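Poly(A) RNA polymerase GLD2 (Rattus norvegicus, PDB 6LBK) probably adds AMP units from ATP to the 3' ends of selected cytoplasmic mRNAs and single nucleotides to certain microRNAs. Local coordinates at residues Q79-I84 with Q90-L95; I184-L189 with S225-V230. The protein carries 1 engineered substitution. All blocks are in the same frame, centred on the assembly; numbering follows the deposited sequence.

Interaction 1: residues Q79-I84 with Q90-L95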
loop_
_atom_site.group_PDB
_atom_site.type_symbol
_atom_site.label_atom_id
_atom_site.label_comp_id
_atom_site.label_asym_id
_atom_site.label_seq_id
_atom_site.Cartn_x
_atom_site.Cartn_y
_atom_site.Cartn_z
ATOM N N GLN A 79 9.179 15.477 -15.260
ATOM C CA GLN A 79 10.415 15.535 -16.054
ATOM C C GLN A 79 10.676 14.213 -16.753
ATOM O O GLN A 79 11.096 14.181 -17.908
ATOM C CB GLN A 79 11.628 15.912 -15.191
ATOM C CG GLN A 79 12.975 15.778 -15.899
ATOM C CD GLN A 79 13.166 16.797 -17.051
ATOM O OE1 GLN A 79 12.609 17.893 -17.032
ATOM N NE2 GLN A 79 13.975 16.437 -18.032
ATOM N N LEU A 80 10.431 13.110 -16.073
ATOM C CA LEU A 80 10.673 11.830 -16.706
ATOM C C LEU A 80 9.651 11.550 -17.801
ATOM O O LEU A 80 9.990 10.932 -18.807
ATOM C CB LEU A 80 10.695 10.728 -15.654
ATOM C CG LEU A 80 11.980 10.769 -14.828
ATOM C CD1 LEU A 80 12.074 9.535 -13.947
ATOM C CD2 LEU A 80 13.228 10.883 -15.719
ATOM N N GLN A 81 8.391 11.948 -17.621
ATOM C CA GLN A 81 7.435 11.752 -18.700
ATOM C C GLN A 81 7.893 12.482 -19.955
ATOM O O GLN A 81 7.957 11.908 -21.045
ATOM C CB GLN A 81 6.066 12.262 -18.307
ATOM C CG GLN A 81 5.113 12.068 -19.431
ATOM C CD GLN A 81 3.763 12.517 -19.047
ATOM O OE1 GLN A 81 3.115 11.909 -18.179
ATOM N NE2 GLN A 81 3.303 13.597 -19.671
ATOM N N ARG A 82 8.210 13.761 -19.803
ATOM C CA ARG A 82 8.797 14.525 -20.886
ATOM C C ARG A 82 9.974 13.770 -21.488
ATOM O O ARG A 82 10.103 13.650 -22.714
ATOM C CB ARG A 82 9.222 15.870 -20.313
ATOM C CG ARG A 82 9.584 16.920 -21.253
ATOM C CD ARG A 82 9.700 18.136 -20.419
ATOM N NE ARG A 82 11.058 18.426 -19.971
ATOM C CZ ARG A 82 11.882 19.250 -20.617
ATOM N NH1 ARG A 82 13.092 19.484 -20.127
ATOM N NH2 ARG A 82 11.494 19.833 -21.751
ATOM N N GLU A 83 10.843 13.244 -20.630
ATOM C CA GLU A 83 12.049 12.586 -21.110
ATOM C C GLU A 83 11.712 11.289 -21.865
ATOM O O GLU A 83 12.273 11.022 -22.936
ATOM C CB GLU A 83 12.979 12.350 -19.911
ATOM C CG GLU A 83 14.463 12.260 -20.240
ATOM C CD GLU A 83 15.313 13.544 -20.010
ATOM O OE1 GLU A 83 15.226 14.213 -18.959
ATOM O OE2 GLU A 83 16.120 13.855 -20.891
ATOM N N ILE A 84 10.777 10.492 -21.340
ATOM C CA ILE A 84 10.379 9.212 -21.931
ATOM C C ILE A 84 9.664 9.435 -23.248
ATOM O O ILE A 84 9.730 8.595 -24.153
ATOM C CB ILE A 84 9.489 8.423 -20.941
ATOM C CG1 ILE A 84 10.331 7.779 -19.837
ATOM C CG2 ILE A 84 8.657 7.343 -21.643
ATOM C CD1 ILE A 84 9.504 7.256 -18.635
ATOM N N GLN A 90 3.577 8.505 -27.446
ATOM C CA GLN A 90 2.202 8.215 -27.095
ATOM C C GLN A 90 2.074 7.729 -25.662
ATOM O O GLN A 90 1.064 7.103 -25.320
ATOM C CB GLN A 90 1.613 7.166 -28.054
ATOM C CG GLN A 90 1.071 7.673 -29.433
ATOM C CD GLN A 90 2.089 7.674 -30.601
ATOM O OE1 GLN A 90 3.255 7.299 -30.445
ATOM N NE2 GLN A 90 1.615 8.044 -31.793
ATOM N N SER A 91 3.046 8.043 -24.803
ATOM C CA SER A 91 3.104 7.473 -23.463
ATOM C C SER A 91 2.833 8.537 -22.412
ATOM O O SER A 91 3.143 9.719 -22.611
ATOM C CB SER A 91 4.468 6.829 -23.186
ATOM O OG SER A 91 5.487 7.795 -23.094
ATOM N N ARG A 92 2.241 8.106 -21.303
ATOM C CA ARG A 92 2.054 8.950 -20.129
ATOM C C ARG A 92 2.582 8.248 -18.880
ATOM O O ARG A 92 2.495 7.025 -18.752
ATOM C CB ARG A 92 0.584 9.315 -19.949
ATOM C CG ARG A 92 0.346 10.551 -19.117
ATOM C CD ARG A 92 -1.142 10.835 -19.009
ATOM N NE ARG A 92 -1.755 11.133 -20.307
ATOM C CZ ARG A 92 -2.468 10.271 -21.032
ATOM N NH1 ARG A 92 -2.671 9.031 -20.595
ATOM N NH2 ARG A 92 -2.986 10.652 -22.197
ATOM N N LEU A 93 3.055 9.041 -17.920
ATOM C CA LEU A 93 3.711 8.537 -16.719
ATOM C C LEU A 93 2.885 8.913 -15.490
ATOM O O LEU A 93 2.648 10.104 -15.235
ATOM C CB LEU A 93 5.111 9.132 -16.617
ATOM C CG LEU A 93 6.072 8.485 -15.640
ATOM C CD1 LEU A 93 6.055 7.032 -15.953
ATOM C CD2 LEU A 93 7.460 9.087 -15.832
ATOM N N PHE A 94 2.464 7.910 -14.720
ATOM C CA PHE A 94 1.556 8.114 -13.596
ATOM C C PHE A 94 2.252 7.849 -12.274
ATOM O O PHE A 94 2.876 6.793 -12.104
ATOM C CB PHE A 94 0.345 7.196 -13.702
ATOM C CG PHE A 94 -0.641 7.618 -14.721
ATOM C CD1 PHE A 94 -0.430 7.362 -16.063
ATOM C CD2 PHE A 94 -1.807 8.238 -14.336
ATOM C CE1 PHE A 94 -1.379 7.737 -17.005
ATOM C CE2 PHE A 94 -2.752 8.632 -15.273
ATOM C CZ PHE A 94 -2.543 8.381 -16.609
ATOM N N LEU A 95 2.091 8.762 -11.316
ATOM C CA LEU A 95 2.410 8.408 -9.934
ATOM C C LEU A 95 1.336 7.476 -9.411
ATOM O O LEU A 95 0.149 7.709 -9.642
ATOM C CB LEU A 95 2.492 9.636 -9.039
ATOM C CG LEU A 95 3.912 10.070 -8.655
ATOM C CD1 LEU A 95 3.906 11.270 -7.720
ATOM C CD2 LEU A 95 4.665 8.933 -8.041
#
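In the palm domain of this nucleotidyltransferase, Gln81 and Leu93 join helix 67-85 to the strand that follows it, 91-96. Strand 91-96 is the outermost strand on its side of the mixed sheet. The helix runs nearly antiparallel to it, at 159° with the axes 7.8 Å apart. Arg92 and Phe94 use their backbones to pair with Val115 and Cys113 of strand 110-116. The Leu93 N-H is taken up by the helix instead. It gives a nearly straight hydrogen bond to Gln81 OE1, with Leu93 N to OE1 at 2.9 Å. The donor is tilted 32° from the carbonyl plane. Gln81 reaches this far because CG is anti to the backbone N (chi1 179°) and the chain stays extended. The Gln81 and Arg92 side chains lie side by side, with Gln81 OE1 at 3.2 Å from Arg92 CG. Arg77 adds a hydrogen bond to Leu93 O and a weak one to Gln81 OE1. Peptide and amide are thus gripped together at the sheet edge.

Beside this polar link, Leu93 points its side chain at the helix. Leu93 CD2 meets Leu80 CB at 3.6 Å and Ile84 CD1 at 3.9 Å. Leu176 of strand 172-178 touches both Leu93 and Ile84. Ile84 CG2 also packs on Ser91 OG at 3.5 Å, while that hydroxyl bonds to Phe88 O in the connecting turn. A helix lying on one face of the sheet and leading by a short turn into its edge strand is typical of the nucleotidyltransferase palm.

Interaction 2: residues I184-L189 with S225-V230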
loop_
_atom_site.group_PDB
_atom_site.type_symbol
_atom_site.label_atom_id
_atom_site.label_comp_id
_atom_site.label_asym_id
_atom_site.label_seq_id
_atom_site.Cartn_x
_atom_site.Cartn_y
_atom_site.Cartn_z
ATOM N N ILE A 184 -2.794 2.104 -11.085
ATOM C CA ILE A 184 -3.463 3.403 -11.143
ATOM C C ILE A 184 -4.848 3.312 -10.501
ATOM O O ILE A 184 -5.183 4.095 -9.597
ATOM C CB ILE A 184 -3.531 3.940 -12.585
ATOM C CG1 ILE A 184 -2.135 4.232 -13.166
ATOM C CG2 ILE A 184 -4.411 5.186 -12.645
ATOM C CD1 ILE A 184 -2.127 4.422 -14.650
ATOM N N ARG A 185 -5.637 2.295 -10.878
ATOM C CA ARG A 185 -6.999 2.194 -10.346
ATOM C C ARG A 185 -7.003 2.069 -8.823
ATOM O O ARG A 185 -7.631 2.877 -8.116
ATOM C CB ARG A 185 -7.740 1.015 -10.976
ATOM C CG ARG A 185 -7.828 1.132 -12.483
ATOM C CD ARG A 185 -9.018 0.422 -13.070
ATOM N NE ARG A 185 -9.079 0.752 -14.489
ATOM C CZ ARG A 185 -9.703 1.817 -14.980
ATOM N NH1 ARG A 185 -10.338 2.650 -14.168
ATOM N NH2 ARG A 185 -9.685 2.054 -16.275
ATOM N N ASN A 186 -6.241 1.122 -8.286
ATOM C CA ASN A 186 -6.354 0.942 -6.849
ATOM C C ASN A 186 -5.725 2.097 -6.088
ATOM O O ASN A 186 -6.169 2.372 -4.964
ATOM C CB ASN A 186 -5.780 -0.407 -6.411
ATOM C CG ASN A 186 -4.338 -0.602 -6.805
ATOM O OD1 ASN A 186 -3.523 0.322 -6.733
ATOM N ND2 ASN A 186 -4.003 -1.827 -7.213
ATOM N N THR A 187 -4.803 2.854 -6.732
ATOM C CA THR A 187 -4.272 4.046 -6.063
ATOM C C THR A 187 -5.407 4.929 -5.579
ATOM O O THR A 187 -5.383 5.421 -4.441
ATOM C CB THR A 187 -3.326 4.850 -6.967
ATOM O OG1 THR A 187 -2.073 4.166 -7.087
ATOM C CG2 THR A 187 -3.062 6.211 -6.354
ATOM N N PHE A 188 -6.420 5.120 -6.426
ATOM C CA PHE A 188 -7.484 6.042 -6.084
ATOM C C PHE A 188 -8.632 5.359 -5.363
ATOM O O PHE A 188 -9.399 6.047 -4.676
ATOM C CB PHE A 188 -7.931 6.791 -7.350
ATOM C CG PHE A 188 -6.829 7.609 -7.912
ATOM C CD1 PHE A 188 -6.419 8.765 -7.251
ATOM C CD2 PHE A 188 -6.123 7.185 -9.019
ATOM C CE1 PHE A 188 -5.358 9.502 -7.707
ATOM C CE2 PHE A 188 -5.059 7.936 -9.507
ATOM C CZ PHE A 188 -4.673 9.093 -8.844
ATOM N N LEU A 189 -8.726 4.025 -5.446
ATOM C CA LEU A 189 -9.572 3.309 -4.499
ATOM C C LEU A 189 -9.058 3.531 -3.092
ATOM O O LEU A 189 -9.749 4.111 -2.248
ATOM C CB LEU A 189 -9.589 1.824 -4.842
ATOM C CG LEU A 189 -10.266 0.877 -3.880
ATOM C CD1 LEU A 189 -11.730 1.211 -3.866
ATOM C CD2 LEU A 189 -10.021 -0.487 -4.419
ATOM N N SER A 225 3.561 -7.732 1.559
ATOM C CA SER A 225 3.685 -6.493 0.815
ATOM C C SER A 225 2.910 -5.384 1.511
ATOM O O SER A 225 1.946 -5.633 2.240
ATOM C CB SER A 225 3.178 -6.659 -0.621
ATOM O OG SER A 225 1.784 -6.881 -0.649
ATOM N N SER A 226 3.349 -4.142 1.272
ATOM C CA SER A 226 2.656 -2.996 1.842
ATOM C C SER A 226 1.198 -2.999 1.430
ATOM O O SER A 226 0.315 -2.668 2.233
ATOM C CB SER A 226 3.324 -1.710 1.382
ATOM O OG SER A 226 4.496 -1.457 2.134
ATOM N N TYR A 227 0.932 -3.370 0.172
ATOM C CA TYR A 227 -0.438 -3.429 -0.328
ATOM C C TYR A 227 -1.244 -4.493 0.406
ATOM O O TYR A 227 -2.423 -4.280 0.716
ATOM C CB TYR A 227 -0.426 -3.690 -1.831
ATOM C CG TYR A 227 -1.748 -3.541 -2.560
ATOM C CD1 TYR A 227 -2.652 -2.538 -2.222
ATOM C CD2 TYR A 227 -2.071 -4.381 -3.633
ATOM C CE1 TYR A 227 -3.858 -2.385 -2.919
ATOM C CE2 TYR A 227 -3.267 -4.239 -4.334
ATOM C CZ TYR A 227 -4.158 -3.228 -3.972
ATOM O OH TYR A 227 -5.342 -3.070 -4.676
ATOM N N SER A 228 -0.632 -5.650 0.683
ATOM C CA SER A 228 -1.323 -6.670 1.466
ATOM C C SER A 228 -1.710 -6.131 2.828
ATOM O O SER A 228 -2.854 -6.281 3.264
ATOM C CB SER A 228 -0.444 -7.896 1.631
ATOM O OG SER A 228 -0.295 -8.556 0.395
ATOM N N LEU A 229 -0.769 -5.469 3.504
ATOM C CA LEU A 229 -1.054 -4.906 4.821
ATOM C C LEU A 229 -2.179 -3.890 4.755
ATOM O O LEU A 229 -3.068 -3.890 5.605
ATOM C CB LEU A 229 0.188 -4.251 5.409
ATOM C CG LEU A 229 1.134 -5.022 6.291
ATOM C CD1 LEU A 229 2.217 -4.058 6.612
ATOM C CD2 LEU A 229 0.423 -5.470 7.560
ATOM N N VAL A 230 -2.083 -2.937 3.828
ATOM C CA VAL A 230 -3.112 -1.912 3.676
ATOM C C VAL A 230 -4.456 -2.558 3.486
ATOM O O VAL A 230 -5.456 -2.111 4.045
ATOM C CB VAL A 230 -2.784 -0.958 2.502
ATOM C CG1 VAL A 230 -3.909 0.033 2.325
ATOM C CG2 VAL A 230 -1.495 -0.204 2.779
#
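This is a bridge between two helices near the centre of the chain, where helix 182-194 leaves the sheet: one side chain comes from each, and Tyr227 of helix 226-239 reaches Asn186 of helix 182-194. The backbones stay well apart, with Asn186 CA and Tyr227 CA at 9.8 Å. The phenol spans the distance. Tyr227 CG is anti to the backbone N (chi1 -170°), and the ring points across to helix 182-194. Its far end does the touching. Tyr227 OH lies 3.1 Å from Asn186 ND2 and 3.2 Å from Asn186 CB. Tyr227 CZ comes to 3.5 Å from Asn186 ND2. The amide and ring planes are 49° apart, so the two groups do not stack flat. With CG between its backbone N and carbonyl carbon (chi1 57°), Asn186 turns ND2 to the phenol oxygen.

Glu330 locks the pair. Its OE2 is hydrogen-bonded both to Asn186 ND2 and to Tyr227 OH, so one carboxylate oxygen fixes both polar ends. Shortening Tyr227 to an alanine would probably leave Glu330 OE2 without one of its two bonds and open a gap beside Asn186.

Asn186 lies about 9 Å from Asp111, side chain to side chain, and Asp111 probably binds the catalytic magnesium. The bridge is thus consistent with a place at the cleft between palm and helical domain, where related polymerases hold the nucleotide. Around the bridge, Tyr227 also rests on Leu190 of helix 182-194 and on Pro331. Leu229 and Val230 pack against helix 200-213, and Ile184 and Thr187 against strand 91-96.

From the N terminus, helix 67-85 comes first and turns back within a few residues into strand 91-96. Interaction 1 closes this short loop. The chain then completes the five-stranded sheet and enters helix 182-194. Interaction 2 closes a longer loop of 35 residues, which contains helix 200-213, and joins helix 182-194 to helix 226-239. The two contacts follow in series and do not cross. Their centres are 22 Å apart, yet their segments touch, with Phe94 CG at 3.5 Å from Ile184 CD1. Strand 91-96 thus has helix 67-85 as one neighbour and helix 182-194 as another. Interaction 1 pins a helix to the sheet edge, and interaction 2 links the helix leaving the sheet to helix 226-239.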